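Local coordinates for protein metallocarboxypeptidase (Trypanosoma cruzi, PDB 3DWC) that probably acts as a metal-dependent carboxypeptidase of the M32 family, releasing C-terminal amino acids other than proline with broad specificity, at residues B[153-158]-B[371-376]; B[366-371]-B[384-389]. All blocks are in the same frame, centred on the assembly; numbering follows the deposited sequence.

Contact 1. Residues B[153-158]-B[371-376]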
ATOM      1  N   HIS B 153      19.439 -28.931  20.608  1.00 47.50           N
ATOM      2  CA  HIS B 153      19.625 -29.579  19.324  1.00 46.72           C
ATOM      3  C   HIS B 153      19.405 -28.531  18.202  1.00 46.04           C
ATOM      4  O   HIS B 153      18.462 -27.749  18.266  1.00 46.37           O
ATOM      5  CB  HIS B 153      18.618 -30.729  19.225  1.00 47.64           C
ATOM      6  CG  HIS B 153      18.783 -31.574  18.004  1.00 49.26           C
ATOM      7  ND1 HIS B 153      18.850 -31.043  16.731  1.00 52.78           N
ATOM      8  CD2 HIS B 153      18.901 -32.916  17.859  1.00 53.29           C
ATOM      9  CE1 HIS B 153      19.005 -32.018  15.853  1.00 54.17           C
ATOM     10  NE2 HIS B 153      19.041 -33.166  16.513  1.00 55.36           N
ATOM     11  N   PRO B 154      20.309 -28.453  17.209  1.00 44.93           N
ATOM     12  CA  PRO B 154      20.119 -27.483  16.110  1.00 43.95           C
ATOM     13  C   PRO B 154      18.692 -27.339  15.564  1.00 42.96           C
ATOM     14  O   PRO B 154      18.231 -26.214  15.374  1.00 43.38           O
ATOM     15  CB  PRO B 154      21.049 -28.001  15.008  1.00 44.00           C
ATOM     16  CG  PRO B 154      21.811 -29.195  15.616  1.00 45.17           C
ATOM     17  CD  PRO B 154      21.589 -29.174  17.079  1.00 45.21           C
ATOM     18  N   TYR B 155      18.013 -28.462  15.312  1.00 41.40           N
ATOM     19  CA  TYR B 155      16.633 -28.458  14.812  1.00 40.31           C
ATOM     20  C   TYR B 155      15.690 -27.828  15.834  1.00 39.08           C
ATOM     21  O   TYR B 155      14.809 -27.079  15.478  1.00 38.85           O
ATOM     22  CB  TYR B 155      16.155 -29.878  14.459  1.00 39.90           C
ATOM     23  CG  TYR B 155      14.841 -29.933  13.685  1.00 39.92           C
ATOM     24  CD1 TYR B 155      14.597 -29.091  12.608  1.00 38.89           C
ATOM     25  CD2 TYR B 155      13.855 -30.828  14.032  1.00 40.46           C
ATOM     26  CE1 TYR B 155      13.397 -29.145  11.900  1.00 38.76           C
ATOM     27  CE2 TYR B 155      12.641 -30.885  13.335  1.00 39.51           C
ATOM     28  CZ  TYR B 155      12.419 -30.050  12.276  1.00 40.02           C
ATOM     29  OH  TYR B 155      11.209 -30.109  11.610  1.00 39.71           O
ATOM     30  N   GLU B 156      15.879 -28.129  17.105  1.00 38.25           N
ATOM     31  CA  GLU B 156      15.133 -27.455  18.150  1.00 37.89           C
ATOM     32  C   GLU B 156      15.318 -25.929  18.105  1.00 37.48           C
ATOM     33  O   GLU B 156      14.359 -25.175  18.256  1.00 36.71           O
ATOM     34  CB  GLU B 156      15.501 -27.991  19.530  1.00 37.74           C
ATOM     35  CG  GLU B 156      14.597 -27.437  20.599  1.00 37.87           C
ATOM     36  CD  GLU B 156      14.769 -28.102  21.935  1.00 37.68           C
ATOM     37  OE1 GLU B 156      14.758 -27.362  22.946  1.00 40.44           O
ATOM     38  OE2 GLU B 156      14.864 -29.351  21.978  1.00 35.76           O
ATOM     39  N   ALA B 157      16.553 -25.477  17.908  1.00 37.80           N
ATOM     40  CA  ALA B 157      16.844 -24.036  17.780  1.00 37.12           C
ATOM     41  C   ALA B 157      16.074 -23.443  16.605  1.00 36.85           C
ATOM     42  O   ALA B 157      15.615 -22.287  16.663  1.00 37.74           O
ATOM     43  CB  ALA B 157      18.370 -23.794  17.646  1.00 36.61           C
ATOM     44  N   LEU B 158      15.875 -24.240  15.554  1.00 36.11           N
ATOM     45  CA  LEU B 158      15.155 -23.781  14.376  1.00 36.07           C
ATOM     46  C   LEU B 158      13.626 -23.794  14.589  1.00 35.64           C
ATOM     47  O   LEU B 158      12.937 -22.830  14.254  1.00 34.59           O
ATOM     48  CB  LEU B 158      15.558 -24.575  13.137  1.00 36.00           C
ATOM     49  CG  LEU B 158      16.983 -24.312  12.581  1.00 36.46           C
ATOM     50  CD1 LEU B 158      17.377 -25.414  11.604  1.00 37.45           C
ATOM     51  CD2 LEU B 158      17.102 -22.947  11.900  1.00 36.35           C
ATOM     52  N   ASP B 371      15.552 -35.820  10.542  1.00 41.43           N
ATOM     53  CA  ASP B 371      16.555 -36.819  10.164  1.00 42.37           C
ATOM     54  C   ASP B 371      17.725 -36.215   9.387  1.00 42.66           C
ATOM     55  O   ASP B 371      18.853 -36.705   9.497  1.00 43.23           O
ATOM     56  CB  ASP B 371      15.925 -37.943   9.335  1.00 42.90           C
ATOM     57  CG  ASP B 371      15.156 -38.964  10.189  1.00 45.81           C
ATOM     58  OD1 ASP B 371      15.224 -38.895  11.444  1.00 48.18           O
ATOM     59  OD2 ASP B 371      14.507 -39.862   9.584  1.00 48.34           O
ATOM     60  N   LEU B 372      17.467 -35.183   8.594  1.00 42.85           N
ATOM     61  CA  LEU B 372      18.538 -34.505   7.838  1.00 43.42           C
ATOM     62  C   LEU B 372      19.449 -33.729   8.804  1.00 43.94           C
ATOM     63  O   LEU B 372      20.659 -33.844   8.776  1.00 44.66           O
ATOM     64  CB  LEU B 372      17.955 -33.565   6.768  1.00 42.81           C
ATOM     65  CG  LEU B 372      17.335 -34.191   5.515  1.00 42.27           C
ATOM     66  CD1 LEU B 372      16.424 -33.196   4.841  1.00 41.33           C
ATOM     67  CD2 LEU B 372      18.429 -34.699   4.500  1.00 41.73           C
ATOM     68  N   MET B 373      18.826 -32.952   9.667  1.00 44.72           N
ATOM     69  CA  MET B 373      19.484 -32.179  10.714  1.00 45.41           C
ATOM     70  C   MET B 373      20.348 -33.100  11.615  1.00 45.96           C
ATOM     71  O   MET B 373      21.475 -32.741  11.985  1.00 45.90           O
ATOM     72  CB  MET B 373      18.375 -31.471  11.534  1.00 45.21           C
ATOM     73  CG  MET B 373      18.577 -29.998  11.877  1.00 46.94           C
ATOM     74  SD  MET B 373      19.176 -28.842  10.614  1.00 48.42           S
ATOM     75  CE  MET B 373      18.369 -29.403   9.139  1.00 49.27           C
ATOM     76  N   ASP B 374      19.804 -34.282  11.936  1.00 46.14           N
ATOM     77  CA  ASP B 374      20.468 -35.335  12.744  1.00 46.59           C
ATOM     78  C   ASP B 374      21.671 -36.003  12.094  1.00 46.52           C
ATOM     79  O   ASP B 374      22.474 -36.613  12.787  1.00 46.18           O
ATOM     80  CB  ASP B 374      19.489 -36.497  13.034  1.00 46.77           C
ATOM     81  CG  ASP B 374      18.971 -36.506  14.458  1.00 48.98           C
ATOM     82  OD1 ASP B 374      19.409 -35.659  15.272  1.00 51.11           O
ATOM     83  OD2 ASP B 374      18.112 -37.377  14.764  1.00 49.97           O
ATOM     84  N   GLY B 375      21.749 -35.953  10.768  1.00 46.84           N
ATOM     85  CA  GLY B 375      22.726 -36.736  10.015  1.00 46.78           C
ATOM     86  C   GLY B 375      22.248 -38.139   9.653  1.00 47.09           C
ATOM     87  O   GLY B 375      22.962 -38.869   8.962  1.00 47.61           O
ATOM     88  N   ASN B 376      21.061 -38.540  10.109  1.00 47.07           N
ATOM     89  CA  ASN B 376      20.541 -39.878   9.796  1.00 47.14           C
ATOM     90  C   ASN B 376      20.372 -40.108   8.307  1.00 47.06           C
ATOM     91  O   ASN B 376      20.494 -41.229   7.833  1.00 47.78           O
ATOM     92  CB  ASN B 376      19.207 -40.148  10.493  1.00 47.43           C
ATOM     93  CG  ASN B 376      19.379 -40.566  11.943  1.00 48.86           C
ATOM     94  OD1 ASN B 376      19.459 -41.757  12.245  1.00 50.32           O
ATOM     95  ND2 ASN B 376      19.439 -39.588  12.848  1.00 50.30           N
TER
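A helix N-cap and a helix C-terminus meet here: His-153, which caps helix 154-162, bonds to Asp-374 in the last turn of helix 358-374. The imidazole works at both of its nitrogens. ND1 of His-153 accepts the backbone N of Tyr-155 at 3.1 Å, closing the cap, while NE2 donates to OD1 of Asp-374 at 2.8 Å. This second bond is almost straight, 177° at the hydrogen, and lies in the ring plane. From the aspartate's side it is less regular: the donor comes to the syn side of OD1 but 33° out of the carboxylate plane, the ring and carboxylate planes being 46° apart. With CG of His-153 anti to its backbone N, the ring reaches both partners at once. Since ND1 serves as an acceptor, the proton is held on NE2, and the carboxylate would be expected to polarise the ring.

Met-373 supplies the apolar half of the contact. Its CG lies 3.5 Å from CB of Tyr-155, and the bend at chi2 turns SD to CD1 of Leu-158 at 4.0 Å; the side chain crosses both partners at about a right angle. Pro-154 adds a looser touch, its CB 4.5 Å from CG of Met-373. Phe-139 of helix 125-147 and Phe-417 also pack on Met-373. Just beyond Asp-374 the chain leaves helical geometry at Gly-375, whose positive phi belongs to a Schellman motif. The whole is a plain helix-end junction in this mainly helical fold, away from the cobalt site, joining a side-chain N-cap to a Schellman-terminated C-terminus through a histidine-carboxylate hydrogen bond.

Contact 2. Residues B[366-371]-B[384-389]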
ATOM      1  N   TYR B 366       8.107 -33.495   8.990  1.00 36.60           N
ATOM      2  CA  TYR B 366       8.777 -33.379  10.276  1.00 36.58           C
ATOM      3  C   TYR B 366       9.967 -34.395  10.334  1.00 36.97           C
ATOM      4  O   TYR B 366      11.130 -34.029  10.567  1.00 36.27           O
ATOM      5  CB  TYR B 366       7.770 -33.558  11.435  1.00 37.01           C
ATOM      6  CG  TYR B 366       8.463 -33.764  12.747  1.00 37.07           C
ATOM      7  CD1 TYR B 366       8.409 -34.974  13.402  1.00 39.72           C
ATOM      8  CD2 TYR B 366       9.255 -32.749  13.301  1.00 38.33           C
ATOM      9  CE1 TYR B 366       9.084 -35.166  14.618  1.00 38.95           C
ATOM     10  CE2 TYR B 366       9.913 -32.927  14.496  1.00 38.24           C
ATOM     11  CZ  TYR B 366       9.829 -34.135  15.140  1.00 37.95           C
ATOM     12  OH  TYR B 366      10.510 -34.294  16.294  1.00 38.22           O
ATOM     13  N   GLU B 367       9.655 -35.648  10.032  1.00 36.36           N
ATOM     14  CA  GLU B 367      10.574 -36.747  10.188  1.00 36.75           C
ATOM     15  C   GLU B 367      11.821 -36.595   9.320  1.00 37.04           C
ATOM     16  O   GLU B 367      12.943 -36.748   9.794  1.00 37.53           O
ATOM     17  CB  GLU B 367       9.832 -38.064   9.919  1.00 36.75           C
ATOM     18  CG  GLU B 367       8.848 -38.339  11.035  1.00 35.97           C
ATOM     19  CD  GLU B 367       7.823 -39.416  10.764  1.00 37.38           C
ATOM     20  OE1 GLU B 367       6.972 -39.622  11.672  1.00 37.17           O
ATOM     21  OE2 GLU B 367       7.847 -40.054   9.689  1.00 37.89           O
ATOM     22  N   ILE B 368      11.610 -36.223   8.072  1.00 36.46           N
ATOM     23  CA  ILE B 368      12.690 -35.953   7.162  1.00 36.36           C
ATOM     24  C   ILE B 368      13.557 -34.776   7.626  1.00 36.72           C
ATOM     25  O   ILE B 368      14.788 -34.917   7.701  1.00 36.94           O
ATOM     26  CB  ILE B 368      12.154 -35.722   5.749  1.00 35.81           C
ATOM     27  CG1 ILE B 368      11.542 -37.027   5.233  1.00 35.57           C
ATOM     28  CG2 ILE B 368      13.282 -35.238   4.821  1.00 36.58           C
ATOM     29  CD1 ILE B 368      10.516 -36.848   4.172  1.00 36.28           C
ATOM     30  N   GLU B 369      12.932 -33.649   7.972  1.00 36.44           N
ATOM     31  CA  GLU B 369      13.662 -32.482   8.484  1.00 37.60           C
ATOM     32  C   GLU B 369      14.532 -32.821   9.684  1.00 37.80           C
ATOM     33  O   GLU B 369      15.719 -32.485   9.742  1.00 36.49           O
ATOM     34  CB  GLU B 369      12.679 -31.358   8.859  1.00 37.80           C
ATOM     35  CG  GLU B 369      12.125 -30.622   7.664  1.00 37.13           C
ATOM     36  CD  GLU B 369      11.446 -29.331   8.031  1.00 38.34           C
ATOM     37  OE1 GLU B 369      11.245 -29.055   9.243  1.00 35.82           O
ATOM     38  OE2 GLU B 369      11.081 -28.599   7.091  1.00 37.84           O
ATOM     39  N   ARG B 370      13.912 -33.481  10.647  1.00 39.19           N
ATOM     40  CA  ARG B 370      14.602 -33.986  11.830  1.00 40.22           C
ATOM     41  C   ARG B 370      15.789 -34.900  11.471  1.00 40.52           C
ATOM     42  O   ARG B 370      16.891 -34.761  12.029  1.00 39.53           O
ATOM     43  CB  ARG B 370      13.596 -34.718  12.734  1.00 40.04           C
ATOM     44  CG  ARG B 370      14.154 -35.199  14.074  1.00 40.84           C
ATOM     45  CD  ARG B 370      13.260 -36.286  14.666  1.00 42.28           C
ATOM     46  NE  ARG B 370      13.060 -37.423  13.752  1.00 44.96           N
ATOM     47  CZ  ARG B 370      12.144 -38.388  13.902  1.00 44.60           C
ATOM     48  NH1 ARG B 370      11.310 -38.395  14.941  1.00 45.49           N
ATOM     49  NH2 ARG B 370      12.063 -39.365  13.007  1.00 44.70           N
ATOM     50  N   ASP B 371      15.552 -35.820  10.542  1.00 41.43           N
ATOM     51  CA  ASP B 371      16.555 -36.819  10.164  1.00 42.37           C
ATOM     52  C   ASP B 371      17.725 -36.215   9.387  1.00 42.66           C
ATOM     53  O   ASP B 371      18.853 -36.705   9.497  1.00 43.23           O
ATOM     54  CB  ASP B 371      15.925 -37.943   9.335  1.00 42.90           C
ATOM     55  CG  ASP B 371      15.156 -38.964  10.189  1.00 45.81           C
ATOM     56  OD1 ASP B 371      15.224 -38.895  11.444  1.00 48.18           O
ATOM     57  OD2 ASP B 371      14.507 -39.862   9.584  1.00 48.34           O
ATOM     58  N   ARG B 384      13.846 -41.209  -1.914  1.00 42.12           N
ATOM     59  CA  ARG B 384      13.634 -42.572  -1.453  1.00 41.75           C
ATOM     60  C   ARG B 384      12.763 -42.594  -0.195  1.00 40.76           C
ATOM     61  O   ARG B 384      11.762 -43.297  -0.129  1.00 40.88           O
ATOM     62  CB  ARG B 384      14.991 -43.235  -1.189  1.00 42.14           C
ATOM     63  CG  ARG B 384      14.973 -44.760  -1.129  1.00 43.68           C
ATOM     64  CD  ARG B 384      15.229 -45.287   0.280  1.00 47.57           C
ATOM     65  NE  ARG B 384      16.413 -44.670   0.887  1.00 48.95           N
ATOM     66  CZ  ARG B 384      16.733 -44.749   2.177  1.00 49.40           C
ATOM     67  NH1 ARG B 384      15.979 -45.440   3.025  1.00 49.52           N
ATOM     68  NH2 ARG B 384      17.825 -44.135   2.617  1.00 49.59           N
ATOM     69  N   VAL B 385      13.145 -41.792   0.785  1.00 39.91           N
ATOM     70  CA  VAL B 385      12.471 -41.739   2.076  1.00 39.30           C
ATOM     71  C   VAL B 385      11.094 -41.046   1.980  1.00 38.82           C
ATOM     72  O   VAL B 385      10.184 -41.398   2.702  1.00 38.17           O
ATOM     73  CB  VAL B 385      13.357 -40.996   3.104  1.00 39.54           C
ATOM     74  CG1 VAL B 385      12.627 -40.836   4.425  1.00 39.85           C
ATOM     75  CG2 VAL B 385      14.707 -41.740   3.304  1.00 38.78           C
ATOM     76  N   TRP B 386      10.965 -40.065   1.088  1.00 38.05           N
ATOM     77  CA  TRP B 386       9.680 -39.403   0.815  1.00 37.96           C
ATOM     78  C   TRP B 386       8.668 -40.414   0.322  1.00 37.69           C
ATOM     79  O   TRP B 386       7.521 -40.442   0.787  1.00 36.47           O
ATOM     80  CB  TRP B 386       9.849 -38.343  -0.264  1.00 37.64           C
ATOM     81  CG  TRP B 386       8.684 -37.453  -0.389  1.00 37.37           C
ATOM     82  CD1 TRP B 386       7.514 -37.710  -1.027  1.00 37.25           C
ATOM     83  CD2 TRP B 386       8.582 -36.139   0.132  1.00 36.33           C
ATOM     84  NE1 TRP B 386       6.672 -36.625  -0.930  1.00 37.36           N
ATOM     85  CE2 TRP B 386       7.308 -35.646  -0.217  1.00 36.78           C
ATOM     86  CE3 TRP B 386       9.442 -35.323   0.876  1.00 38.06           C
ATOM     87  CZ2 TRP B 386       6.876 -34.386   0.141  1.00 36.73           C
ATOM     88  CZ3 TRP B 386       8.997 -34.039   1.245  1.00 36.71           C
ATOM     89  CH2 TRP B 386       7.739 -33.592   0.863  1.00 37.67           C
ATOM     90  N   ASN B 387       9.123 -41.250  -0.617  1.00 37.30           N
ATOM     91  CA  ASN B 387       8.321 -42.335  -1.173  1.00 37.33           C
ATOM     92  C   ASN B 387       7.947 -43.405  -0.134  1.00 37.57           C
ATOM     93  O   ASN B 387       6.811 -43.898  -0.111  1.00 37.40           O
ATOM     94  CB  ASN B 387       9.060 -42.978  -2.342  1.00 36.98           C
ATOM     95  CG  ASN B 387       8.315 -44.170  -2.911  1.00 37.57           C
ATOM     96  OD1 ASN B 387       7.223 -44.031  -3.455  1.00 39.17           O
ATOM     97  ND2 ASN B 387       8.892 -45.353  -2.759  1.00 36.91           N
ATOM     98  N   GLU B 388       8.915 -43.791   0.695  1.00 37.63           N
ATOM     99  CA  GLU B 388       8.676 -44.770   1.762  1.00 37.96           C
ATOM    100  C   GLU B 388       7.553 -44.322   2.687  1.00 37.90           C
ATOM    101  O   GLU B 388       6.638 -45.077   3.015  1.00 37.82           O
ATOM    102  CB  GLU B 388       9.935 -44.962   2.609  1.00 37.98           C
ATOM    103  CG  GLU B 388      11.022 -45.808   1.961  1.00 37.92           C
ATOM    104  CD  GLU B 388      12.266 -45.936   2.842  1.00 39.33           C
ATOM    105  OE1 GLU B 388      13.089 -46.864   2.605  1.00 39.42           O
ATOM    106  OE2 GLU B 388      12.421 -45.108   3.772  1.00 40.10           O
ATOM    107  N   LYS B 389       7.676 -43.080   3.138  1.00 38.11           N
ATOM    108  CA  LYS B 389       6.731 -42.490   4.060  1.00 37.74           C
ATOM    109  C   LYS B 389       5.373 -42.302   3.405  1.00 37.63           C
ATOM    110  O   LYS B 389       4.354 -42.540   4.041  1.00 36.32           O
ATOM    111  CB  LYS B 389       7.300 -41.185   4.624  1.00 37.49           C
ATOM    112  CG  LYS B 389       8.434 -41.460   5.646  1.00 38.17           C
ATOM    113  CD  LYS B 389       9.210 -40.230   6.097  1.00 37.94           C
ATOM    114  CE  LYS B 389      10.283 -40.580   7.141  1.00 38.22           C
ATOM    115  NZ  LYS B 389       9.750 -41.322   8.343  1.00 39.67           N
TER
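The indole of Trp-386 receives CD1 of Ile-368 obliquely at its CE3, 3.8 Å away, and the carboxylate of Glu-367 takes Lys-389 at the anti side of OE2. A third flat group, the guanidinium of Arg-384, makes its contacts on its own side of the interface: CG2 of Val-385 lies over the centre of one face, OE1 of Glu-388 sits in plane at its edge, 3.2 Å from NH1 of Arg-384, and NH2 pairs with Glu-381. Together helices 358-374 and 382-394 form an antiparallel helical hairpin, their short segments 10.9 Å apart at the axes, with 147° between their N-to-C directions.

Ile-368 is the central apolar residue between them. Its CG1 meets CG1 of Val-385 at 4.0 Å as the two side chains slide past each other in opposite directions, and both CG1 and CD1 lie against CD of Lys-389. The lysine thus spends its methylene chain on the isoleucine before its ammonium turns to the acid. Glu-367 is buried, and its charge is shared out: OE1 pairs with Arg-179 and OE2 also bonds to the hydroxyl of Tyr-393, which should favour the ionised form. Lys-389 runs extended as far as CE and then bends (chi4 -54°), bringing NZ to 2.7 Å from OE2 of Glu-367 in a salt bridge 33° out of the carboxylate plane.

From the N terminus, the chain first passes residues 153-158, then runs through 212 residues, among them the cobalt-binding helices 259-276 and 294-309, before 371-376 closes contact 1. Contact 2 has by then already opened at 366-371; it closes 12 residues later at 384-389, so the two loops cross, one long and one short. Both use helix 358-374 and share Asp-371. Their centres lie 13 Å apart and are joined directly by Tyr-155, whose OH bonds to OE1 of Glu-369 at 2.6 Å while its ring packs on Tyr-366 and Arg-370. Helix 358-374 is thereby held between helix 154-162 and helix 382-394.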